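Local coordinates for beta-1,3-1,4-glucanase (Caldicellulosiruptor sp. F32, PDB 5H4R), which hydrolyses mixed-linkage beta-1,3-1,4-glucans such as lichenan, as a family 5 glycoside hydrolase built on a TIM barrel, at residues S165-V170 with Q219-T224; V101-H106 with I160-S165; Y306-L311 with A344-A349. The protein carries 1 engineered substitution. One frame throughout, in Å; residues are numbered along the deposited sequence.

Interaction 1 of 3, residues S165-V170 with Q219-T224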
loop_
_atom_site.group_PDB
_atom_site.type_symbol
_atom_site.label_atom_id
_atom_site.label_comp_id
_atom_site.label_asym_id
_atom_site.label_seq_id
_atom_site.Cartn_x
_atom_site.Cartn_y
_atom_site.Cartn_z
ATOM N N SER A 165 -17.505 -6.985 -8.953
ATOM C CA SER A 165 -17.070 -7.528 -10.235
ATOM C C SER A 165 -15.562 -7.663 -10.313
ATOM O O SER A 165 -15.047 -8.707 -10.737
ATOM C CB SER A 165 -17.550 -6.682 -11.399
ATOM O OG SER A 165 -17.115 -7.325 -12.590
ATOM N N ILE A 166 -14.824 -6.600 -9.965
ATOM C CA ILE A 166 -13.367 -6.687 -9.983
ATOM C C ILE A 166 -12.889 -7.827 -9.098
ATOM O O ILE A 166 -12.064 -8.644 -9.526
ATOM C CB ILE A 166 -12.720 -5.354 -9.567
ATOM C CG1 ILE A 166 -13.042 -4.239 -10.565
ATOM C CG2 ILE A 166 -11.205 -5.510 -9.420
ATOM C CD1 ILE A 166 -12.534 -4.447 -12.007
ATOM N N TRP A 167 -13.386 -7.895 -7.854
ATOM C CA TRP A 167 -12.832 -8.873 -6.939
ATOM C C TRP A 167 -13.319 -10.279 -7.237
ATOM O O TRP A 167 -12.563 -11.220 -7.009
ATOM C CB TRP A 167 -13.077 -8.466 -5.481
ATOM C CG TRP A 167 -12.024 -7.494 -5.070
ATOM C CD1 TRP A 167 -12.180 -6.164 -4.745
ATOM C CD2 TRP A 167 -10.617 -7.760 -4.993
ATOM N NE1 TRP A 167 -10.961 -5.604 -4.477
ATOM C CE2 TRP A 167 -9.984 -6.555 -4.615
ATOM C CE3 TRP A 167 -9.834 -8.900 -5.198
ATOM C CZ2 TRP A 167 -8.611 -6.461 -4.445
ATOM C CZ3 TRP A 167 -8.463 -8.803 -5.028
ATOM C CH2 TRP A 167 -7.869 -7.592 -4.653
ATOM N N THR A 168 -14.508 -10.455 -7.830
ATOM C CA THR A 168 -14.882 -11.791 -8.271
ATOM C C THR A 168 -13.907 -12.274 -9.335
ATOM O O THR A 168 -13.426 -13.414 -9.294
ATOM C CB THR A 168 -16.321 -11.802 -8.805
ATOM O OG1 THR A 168 -17.248 -11.550 -7.751
ATOM C CG2 THR A 168 -16.662 -13.155 -9.406
ATOM N N GLN A 169 -13.599 -11.407 -10.305
ATOM C CA GLN A 169 -12.724 -11.792 -11.402
ATOM C C GLN A 169 -11.308 -12.029 -10.916
ATOM O O GLN A 169 -10.684 -13.033 -11.276
ATOM C CB GLN A 169 -12.730 -10.734 -12.497
ATOM C CG GLN A 169 -14.035 -10.660 -13.233
ATOM C CD GLN A 169 -14.067 -9.514 -14.196
ATOM O OE1 GLN A 169 -13.518 -9.601 -15.309
ATOM N NE2 GLN A 169 -14.729 -8.433 -13.802
ATOM N N VAL A 170 -10.770 -11.101 -10.120
ATOM C CA VAL A 170 -9.391 -11.237 -9.660
ATOM C C VAL A 170 -9.268 -12.404 -8.686
ATOM O O VAL A 170 -8.357 -13.238 -8.796
ATOM C CB VAL A 170 -8.901 -9.916 -9.048
ATOM C CG1 VAL A 170 -7.509 -10.082 -8.442
ATOM C CG2 VAL A 170 -8.928 -8.821 -10.129
ATOM N N GLN A 219 -16.913 -4.510 3.386
ATOM C CA GLN A 219 -17.663 -5.730 3.663
ATOM C C GLN A 219 -18.006 -6.472 2.376
ATOM O O GLN A 219 -17.918 -7.706 2.318
ATOM C CB GLN A 219 -18.929 -5.390 4.448
ATOM C CG GLN A 219 -19.687 -6.600 4.865
ATOM C CD GLN A 219 -18.980 -7.369 5.951
ATOM O OE1 GLN A 219 -18.803 -6.872 7.078
ATOM N NE2 GLN A 219 -18.568 -8.578 5.636
ATOM N N VAL A 220 -18.385 -5.735 1.322
ATOM C CA VAL A 220 -18.639 -6.347 0.022
ATOM C C VAL A 220 -17.397 -7.067 -0.477
ATOM O O VAL A 220 -17.469 -8.204 -0.983
ATOM C CB VAL A 220 -19.115 -5.266 -0.969
ATOM C CG1 VAL A 220 -19.162 -5.794 -2.399
ATOM C CG2 VAL A 220 -20.485 -4.766 -0.553
ATOM N N PHE A 221 -16.241 -6.417 -0.349
ATOM C CA PHE A 221 -14.971 -7.012 -0.752
ATOM C C PHE A 221 -14.733 -8.335 -0.048
ATOM O O PHE A 221 -14.435 -9.349 -0.689
ATOM C CB PHE A 221 -13.834 -6.018 -0.468
ATOM C CG PHE A 221 -12.463 -6.645 -0.302
ATOM C CD1 PHE A 221 -11.772 -7.160 -1.396
ATOM C CD2 PHE A 221 -11.847 -6.680 0.939
ATOM C CE1 PHE A 221 -10.487 -7.706 -1.222
ATOM C CE2 PHE A 221 -10.571 -7.214 1.095
ATOM C CZ PHE A 221 -9.905 -7.722 0.010
ATOM N N VAL A 222 -14.831 -8.348 1.273
ATOM C CA VAL A 222 -14.582 -9.585 2.010
ATOM C C VAL A 222 -15.564 -10.663 1.574
ATOM O O VAL A 222 -15.174 -11.801 1.274
ATOM C CB VAL A 222 -14.647 -9.335 3.523
ATOM C CG1 VAL A 222 -14.565 -10.639 4.309
ATOM C CG2 VAL A 222 -13.519 -8.402 3.925
ATOM N N ASP A 223 -16.856 -10.329 1.539
ATOM C CA ASP A 223 -17.858 -11.328 1.188
ATOM C C ASP A 223 -17.608 -11.867 -0.215
ATOM O O ASP A 223 -17.759 -13.069 -0.475
ATOM C CB ASP A 223 -19.264 -10.730 1.287
ATOM C CG ASP A 223 -19.685 -10.404 2.725
ATOM O OD1 ASP A 223 -19.044 -10.897 3.671
ATOM O OD2 ASP A 223 -20.701 -9.690 2.900
ATOM N N THR A 224 -17.227 -10.983 -1.141
ATOM C CA THR A 224 -16.994 -11.409 -2.518
ATOM C C THR A 224 -15.828 -12.379 -2.585
ATOM O O THR A 224 -15.920 -13.437 -3.224
ATOM C CB THR A 224 -16.728 -10.175 -3.395
ATOM O OG1 THR A 224 -17.920 -9.377 -3.450
ATOM C CG2 THR A 224 -16.338 -10.569 -4.795
#
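Trp167 offers the face of its indole to the edge of Phe221, an edge-to-face pair whose five-membered and phenyl rings have centroids 4.7 Å apart and planes at 65°. The phenyl edge carrying CD1 and CE1 does the touching: CD1 comes within 3.5 Å of Trp167 CD1, while CE1 stands over the middle of the indole. Phe221 reaches across with CG anti to its backbone N (chi1 157°). The buried indole NE1 donates to Ala185 O, which limits how the ring can turn. With an alanine here the Phe221 edge would probably lose the face it rests on, and Ala185 O its indole donor. Thr224 sends its methyl CG2 to Trp167 CB at 3.9 Å and to Thr168 OG1 at 3.2 Å. Thr168 OG1 is hydrogen-bonded to Lys164 O one turn back, and the methyl only packs on it. Threonine suits position 224: OG1 is bonded back to Val220 O, 2.8 Å away, and the methyl faces helix 156-173. The segments, crossing at 27° with N-to-C directions the same way, are joined by aromatic and methyl packing, while the threonine hydroxyls bond within their own helices and the indole N-H to the loop after strand 181-184.

Interaction 2 of 3, residues V101-H106 with I160-S165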
loop_
_atom_site.group_PDB
_atom_site.type_symbol
_atom_site.label_atom_id
_atom_site.label_comp_id
_atom_site.label_asym_id
_atom_site.label_seq_id
_atom_site.Cartn_x
_atom_site.Cartn_y
_atom_site.Cartn_z
ATOM N N VAL A 101 -2.623 -2.047 -8.729
ATOM C CA VAL A 101 -3.200 -2.188 -10.063
ATOM C C VAL A 101 -4.373 -1.228 -10.205
ATOM O O VAL A 101 -5.325 -1.282 -9.418
ATOM C CB VAL A 101 -3.674 -3.620 -10.354
ATOM C CG1 VAL A 101 -4.204 -3.686 -11.779
ATOM C CG2 VAL A 101 -2.528 -4.605 -10.152
ATOM N N SER A 102 -4.352 -0.427 -11.257
ATOM C CA SER A 102 -5.529 0.347 -11.634
ATOM C C SER A 102 -6.242 -0.407 -12.747
ATOM O O SER A 102 -5.639 -0.704 -13.782
ATOM C CB SER A 102 -5.150 1.754 -12.072
ATOM O OG SER A 102 -4.566 2.430 -10.980
ATOM N N TRP A 103 -7.523 -0.720 -12.531
ATOM C CA TRP A 103 -8.265 -1.556 -13.474
ATOM C C TRP A 103 -9.179 -0.783 -14.415
ATOM O O TRP A 103 -9.617 -1.360 -15.420
ATOM C CB TRP A 103 -9.125 -2.591 -12.726
ATOM C CG TRP A 103 -8.372 -3.396 -11.709
ATOM C CD1 TRP A 103 -8.190 -3.088 -10.389
ATOM C CD2 TRP A 103 -7.644 -4.625 -11.942
ATOM N NE1 TRP A 103 -7.408 -4.047 -9.788
ATOM C CE2 TRP A 103 -7.062 -4.998 -10.718
ATOM C CE3 TRP A 103 -7.431 -5.436 -13.069
ATOM C CZ2 TRP A 103 -6.297 -6.139 -10.576
ATOM C CZ3 TRP A 103 -6.647 -6.565 -12.929
ATOM C CH2 TRP A 103 -6.103 -6.917 -11.671
ATOM N N HIS A 104 -9.512 0.477 -14.107
ATOM C CA HIS A 104 -10.621 1.118 -14.817
ATOM C C HIS A 104 -10.318 1.405 -16.282
ATOM O O HIS A 104 -11.270 1.556 -17.066
ATOM C CB HIS A 104 -11.068 2.402 -14.097
ATOM C CG HIS A 104 -10.187 3.594 -14.326
ATOM N ND1 HIS A 104 -9.191 3.960 -13.444
ATOM C CD2 HIS A 104 -10.186 4.531 -15.302
ATOM C CE1 HIS A 104 -8.600 5.056 -13.882
ATOM N NE2 HIS A 104 -9.187 5.429 -15.005
ATOM N N ASN A 105 -9.041 1.476 -16.691
ATOM C CA ASN A 105 -8.719 1.610 -18.106
ATOM C C ASN A 105 -8.669 0.273 -18.814
ATOM O O ASN A 105 -8.269 0.223 -19.986
ATOM C CB ASN A 105 -7.374 2.325 -18.310
ATOM C CG ASN A 105 -7.388 3.754 -17.830
ATOM O OD1 ASN A 105 -6.586 4.128 -16.973
ATOM N ND2 ASN A 105 -8.285 4.566 -18.376
ATOM N N HIS A 106 -9.109 -0.794 -18.140
ATOM C CA HIS A 106 -8.978 -2.152 -18.637
ATOM C C HIS A 106 -10.268 -2.950 -18.478
ATOM O O HIS A 106 -10.226 -4.185 -18.458
ATOM C CB HIS A 106 -7.831 -2.840 -17.903
ATOM C CG HIS A 106 -6.561 -2.056 -17.953
ATOM N ND1 HIS A 106 -5.773 -2.001 -19.083
ATOM C CD2 HIS A 106 -5.961 -1.258 -17.035
ATOM C CE1 HIS A 106 -4.740 -1.207 -18.858
ATOM N NE2 HIS A 106 -4.826 -0.747 -17.617
ATOM N N ILE A 160 -20.584 -0.702 -5.325
ATOM C CA ILE A 160 -20.772 -2.097 -4.925
ATOM C C ILE A 160 -20.579 -3.018 -6.122
ATOM O O ILE A 160 -19.888 -4.038 -6.038
ATOM C CB ILE A 160 -22.166 -2.283 -4.289
ATOM C CG1 ILE A 160 -22.216 -1.601 -2.916
ATOM C CG2 ILE A 160 -22.508 -3.755 -4.154
ATOM C CD1 ILE A 160 -23.598 -1.450 -2.331
ATOM N N LYS A 161 -21.191 -2.666 -7.258
ATOM C CA LYS A 161 -21.081 -3.485 -8.463
ATOM C C LYS A 161 -19.637 -3.602 -8.915
ATOM O O LYS A 161 -19.187 -4.675 -9.346
ATOM C CB LYS A 161 -21.932 -2.880 -9.569
ATOM C CG LYS A 161 -22.000 -3.695 -10.813
ATOM C CD LYS A 161 -22.947 -3.048 -11.843
ATOM C CE LYS A 161 -23.177 -3.921 -13.066
ATOM N NZ LYS A 161 -23.998 -5.131 -12.788
ATOM N N TYR A 162 -18.893 -2.494 -8.836
ATOM C CA TYR A 162 -17.490 -2.477 -9.246
ATOM C C TYR A 162 -16.628 -3.342 -8.337
ATOM O O TYR A 162 -15.842 -4.170 -8.816
ATOM C CB TYR A 162 -16.975 -1.029 -9.256
ATOM C CG TYR A 162 -15.586 -0.885 -9.844
ATOM C CD1 TYR A 162 -15.380 -1.050 -11.199
ATOM C CD2 TYR A 162 -14.472 -0.574 -9.044
ATOM C CE1 TYR A 162 -14.133 -0.929 -11.763
ATOM C CE2 TYR A 162 -13.195 -0.452 -9.622
ATOM C CZ TYR A 162 -13.046 -0.620 -10.981
ATOM O OH TYR A 162 -11.827 -0.517 -11.620
ATOM N N VAL A 163 -16.746 -3.158 -7.020
ATOM C CA VAL A 163 -15.996 -3.987 -6.072
ATOM C C VAL A 163 -16.333 -5.462 -6.281
ATOM O O VAL A 163 -15.438 -6.311 -6.397
ATOM C CB VAL A 163 -16.278 -3.529 -4.626
ATOM C CG1 VAL A 163 -15.647 -4.489 -3.609
ATOM C CG2 VAL A 163 -15.762 -2.127 -4.406
ATOM N N LYS A 164 -17.633 -5.788 -6.359
ATOM C CA LYS A 164 -18.048 -7.177 -6.579
ATOM C C LYS A 164 -17.435 -7.738 -7.855
ATOM O O LYS A 164 -16.897 -8.852 -7.863
ATOM C CB LYS A 164 -19.571 -7.281 -6.634
ATOM C CG LYS A 164 -20.270 -7.189 -5.307
ATOM C CD LYS A 164 -21.740 -7.607 -5.446
ATOM C CE LYS A 164 -22.472 -7.497 -4.119
ATOM N NZ LYS A 164 -23.922 -7.794 -4.249
ATOM N N SER A 165 -17.505 -6.985 -8.953
ATOM C CA SER A 165 -17.070 -7.528 -10.235
ATOM C C SER A 165 -15.562 -7.663 -10.313
ATOM O O SER A 165 -15.047 -8.707 -10.737
ATOM C CB SER A 165 -17.550 -6.682 -11.399
ATOM O OG SER A 165 -17.115 -7.325 -12.590
#
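Tyr162 swings its CG anti to the backbone N (chi1 -172°), which carries the phenol out from helix 156-173 to the loop of Trp103 and His104; there the backbone sets Trp103 CB against the phenol oxygen, and with CG anti to the carbonyl carbon (chi1 -52°) the indole is turned away from Tyr162. In this TIM barrel, helix 156-173 follows the third strand, 135-139, and the loop 101-106 follows the second, 96-99. The contact therefore ties one outer helix to a neighbouring strand-to-helix connection. A tyrosine suits the site because it is long enough to span a backbone separation of 9.5 Å between His104 CA and Tyr162 CA, and because it ends in a polar atom. That hydroxyl is hydrogen-bonded to Asp143 OD2, the same oxygen that accepts from Trp103 N, while His104 ND1 bonds to Asp143 OD1. One carboxylate outside both segments thus bonds to the tyrosine and to the loop. Trp103 NE1 is satisfied by Asn139 O, and Val101 CG1 lies over the centre of the indole, on one face. Across the contact itself the phenol oxygen acts as a packing atom: Tyr162 OH lies 3.6 Å from Trp103 CB and 3.5 Å from His104 N.

Interaction 3 of 3, residues Y306-L311 with A344-A349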
loop_
_atom_site.group_PDB
_atom_site.type_symbol
_atom_site.label_atom_id
_atom_site.label_comp_id
_atom_site.label_asym_id
_atom_site.label_seq_id
_atom_site.Cartn_x
_atom_site.Cartn_y
_atom_site.Cartn_z
ATOM N N TYR A 306 3.615 9.007 16.773
ATOM C CA TYR A 306 2.239 9.221 17.203
ATOM C C TYR A 306 1.274 8.276 16.507
ATOM O O TYR A 306 0.458 7.623 17.163
ATOM C CB TYR A 306 1.796 10.656 16.970
ATOM C CG TYR A 306 0.439 10.905 17.620
ATOM C CD1 TYR A 306 0.313 10.833 19.001
ATOM C CD2 TYR A 306 -0.697 11.168 16.873
ATOM C CE1 TYR A 306 -0.892 11.016 19.625
ATOM C CE2 TYR A 306 -1.929 11.375 17.513
ATOM C CZ TYR A 306 -2.009 11.287 18.883
ATOM O OH TYR A 306 -3.212 11.476 19.557
ATOM N N PHE A 307 1.300 8.227 15.173
ATOM C CA PHE A 307 0.300 7.387 14.529
ATOM C C PHE A 307 0.584 5.911 14.796
ATOM O O PHE A 307 -0.348 5.116 14.928
ATOM C CB PHE A 307 0.196 7.715 13.017
ATOM C CG PHE A 307 1.162 6.963 12.141
ATOM C CD1 PHE A 307 0.835 5.715 11.596
ATOM C CD2 PHE A 307 2.372 7.518 11.807
ATOM C CE1 PHE A 307 1.722 5.047 10.798
ATOM C CE2 PHE A 307 3.268 6.840 11.002
ATOM C CZ PHE A 307 2.930 5.603 10.482
ATOM N N MET A 308 1.853 5.532 14.922
ATOM C CA MET A 308 2.166 4.136 15.186
ATOM C C MET A 308 1.730 3.745 16.589
ATOM O O MET A 308 1.206 2.638 16.802
ATOM C CB MET A 308 3.654 3.898 14.975
ATOM C CG MET A 308 4.094 4.058 13.539
ATOM S SD MET A 308 5.767 3.471 13.366
ATOM C CE MET A 308 6.028 3.740 11.628
ATOM N N ASP A 309 1.908 4.649 17.556
ATOM C CA ASP A 309 1.409 4.396 18.901
ATOM C C ASP A 309 -0.098 4.173 18.909
ATOM O O ASP A 309 -0.600 3.280 19.601
ATOM C CB ASP A 309 1.737 5.564 19.827
ATOM C CG ASP A 309 3.182 5.572 20.290
ATOM O OD1 ASP A 309 3.857 4.509 20.250
ATOM O OD2 ASP A 309 3.633 6.664 20.720
ATOM N N LYS A 310 -0.848 4.988 18.160
ATOM C CA LYS A 310 -2.296 4.849 18.192
ATOM C C LYS A 310 -2.737 3.546 17.531
ATOM O O LYS A 310 -3.692 2.902 17.995
ATOM C CB LYS A 310 -2.966 6.046 17.511
ATOM C CG LYS A 310 -2.686 7.403 18.164
ATOM C CD LYS A 310 -3.255 7.520 19.532
ATOM C CE LYS A 310 -2.227 7.289 20.648
ATOM N NZ LYS A 310 -2.820 7.561 22.016
ATOM N N LEU A 311 -2.057 3.153 16.446
ATOM C CA LEU A 311 -2.353 1.888 15.773
ATOM C C LEU A 311 -1.985 0.693 16.647
ATOM O O LEU A 311 -2.708 -0.315 16.669
ATOM C CB LEU A 311 -1.618 1.818 14.438
ATOM C CG LEU A 311 -2.101 2.754 13.334
ATOM C CD1 LEU A 311 -1.206 2.640 12.128
ATOM C CD2 LEU A 311 -3.551 2.486 12.932
ATOM N N ALA A 344 15.643 4.169 8.464
ATOM C CA ALA A 344 15.977 3.285 9.565
ATOM C C ALA A 344 15.012 3.492 10.722
ATOM O O ALA A 344 14.529 2.526 11.323
ATOM C CB ALA A 344 17.414 3.537 10.018
ATOM N N TYR A 345 14.760 4.749 11.083
ATOM C CA TYR A 345 13.912 5.025 12.234
ATOM C C TYR A 345 12.493 4.539 11.993
ATOM O O TYR A 345 11.889 3.895 12.861
ATOM C CB TYR A 345 13.916 6.521 12.558
ATOM C CG TYR A 345 13.141 6.823 13.815
ATOM C CD1 TYR A 345 13.768 6.778 15.053
ATOM C CD2 TYR A 345 11.798 7.143 13.768
ATOM C CE1 TYR A 345 13.067 7.039 16.221
ATOM C CE2 TYR A 345 11.080 7.418 14.949
ATOM C CZ TYR A 345 11.719 7.355 16.156
ATOM O OH TYR A 345 11.035 7.622 17.316
ATOM N N TYR A 346 11.937 4.851 10.815
ATOM C CA TYR A 346 10.560 4.501 10.505
ATOM C C TYR A 346 10.365 2.990 10.581
ATOM O O TYR A 346 9.428 2.507 11.226
ATOM C CB TYR A 346 10.212 5.045 9.131
ATOM C CG TYR A 346 8.756 5.039 8.766
ATOM C CD1 TYR A 346 8.097 3.848 8.465
ATOM C CD2 TYR A 346 8.054 6.220 8.636
ATOM C CE1 TYR A 346 6.759 3.851 8.087
ATOM C CE2 TYR A 346 6.707 6.225 8.269
ATOM C CZ TYR A 346 6.082 5.036 8.000
ATOM O OH TYR A 346 4.767 5.035 7.608
ATOM N N VAL A 347 11.277 2.227 9.965
ATOM C CA VAL A 347 11.160 0.769 9.974
ATOM C C VAL A 347 11.320 0.209 11.394
ATOM O O VAL A 347 10.575 -0.687 11.808
ATOM C CB VAL A 347 12.164 0.151 8.986
ATOM C CG1 VAL A 347 12.226 -1.374 9.155
ATOM C CG2 VAL A 347 11.758 0.487 7.587
ATOM N N ARG A 348 12.277 0.713 12.176
ATOM C CA ARG A 348 12.409 0.197 13.544
ATOM C C ARG A 348 11.209 0.574 14.414
ATOM O O ARG A 348 10.709 -0.253 15.198
ATOM C CB ARG A 348 13.690 0.712 14.191
ATOM C CG ARG A 348 13.865 0.286 15.668
ATOM C CD ARG A 348 13.849 -1.215 15.860
ATOM N NE ARG A 348 13.626 -1.565 17.263
ATOM C CZ ARG A 348 13.124 -2.730 17.680
ATOM N NH1 ARG A 348 12.790 -3.671 16.811
ATOM N NH2 ARG A 348 12.941 -2.955 18.978
ATOM N N ALA A 349 10.755 1.825 14.319
ATOM C CA ALA A 349 9.576 2.236 15.072
ATOM C C ALA A 349 8.401 1.310 14.781
ATOM O O ALA A 349 7.653 0.923 15.686
ATOM C CB ALA A 349 9.214 3.678 14.750
#
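A methionine methyl set over a tyrosine face distinguishes this contact: Met308 CE stands 3.8 Å from the centroid of the Tyr346 ring, 17° off its normal, in a CH-pi contact displaced toward CE1. The sulfur lies farther out above the same face, 5.5 Å from the centroid, which makes this a Met-aromatic contact led by the methyl. Met308 reaches this far because its chain is extended beyond CG (chi2 -170°, chi3 179°), a slender, unbranched span that suits segments whose axes are 11.3 Å apart at their closest. On the way, SD packs on Ala349 CB at 3.7 Å, where the short alanine side chain admits the sulfur close to the backbone. Phe307 meets the hydroxyl end of the tyrosine, its ring edge at CZ coming within 3.5 Å of Tyr346 OH. That hydroxyl, in a buried setting, is hydrogen-bonded to Ala273 O, which fixes the phenol end beside the phenylalanine. Beneath the helices, Ile324 of strand 322-327 touches Phe307, Met308 and Tyr346, and Phe327 stacks with the tyrosine. Two adjacent, almost parallel helices, packed on each other and on the strand that joins them in sequence, are the beta-alpha repeat pattern of the TIM barrel.

How the interactions relate
All three contacts are buried; interactions 1 and 2 lie together, interaction 3 on the opposite side of the chain's centre, its own centre about 31 Å from that of interaction 1. Interactions 1 and 2 both use helix 156-173, share Ser165 and touch directly, for instance where Val170 CG2 meets Trp103 CH2 at 3.7 Å. Interactions 1 and 3 join neighbouring helices that run the same way: the former through paired aromatic rings and a threonine methyl, the latter through methionine and aromatic side chains. Interaction 2, the smallest in buried area, joins a helix to a loop; its direct contact is slight packing round a phenol oxygen, and polar bonds from both sides go to a carboxylate outside the segments.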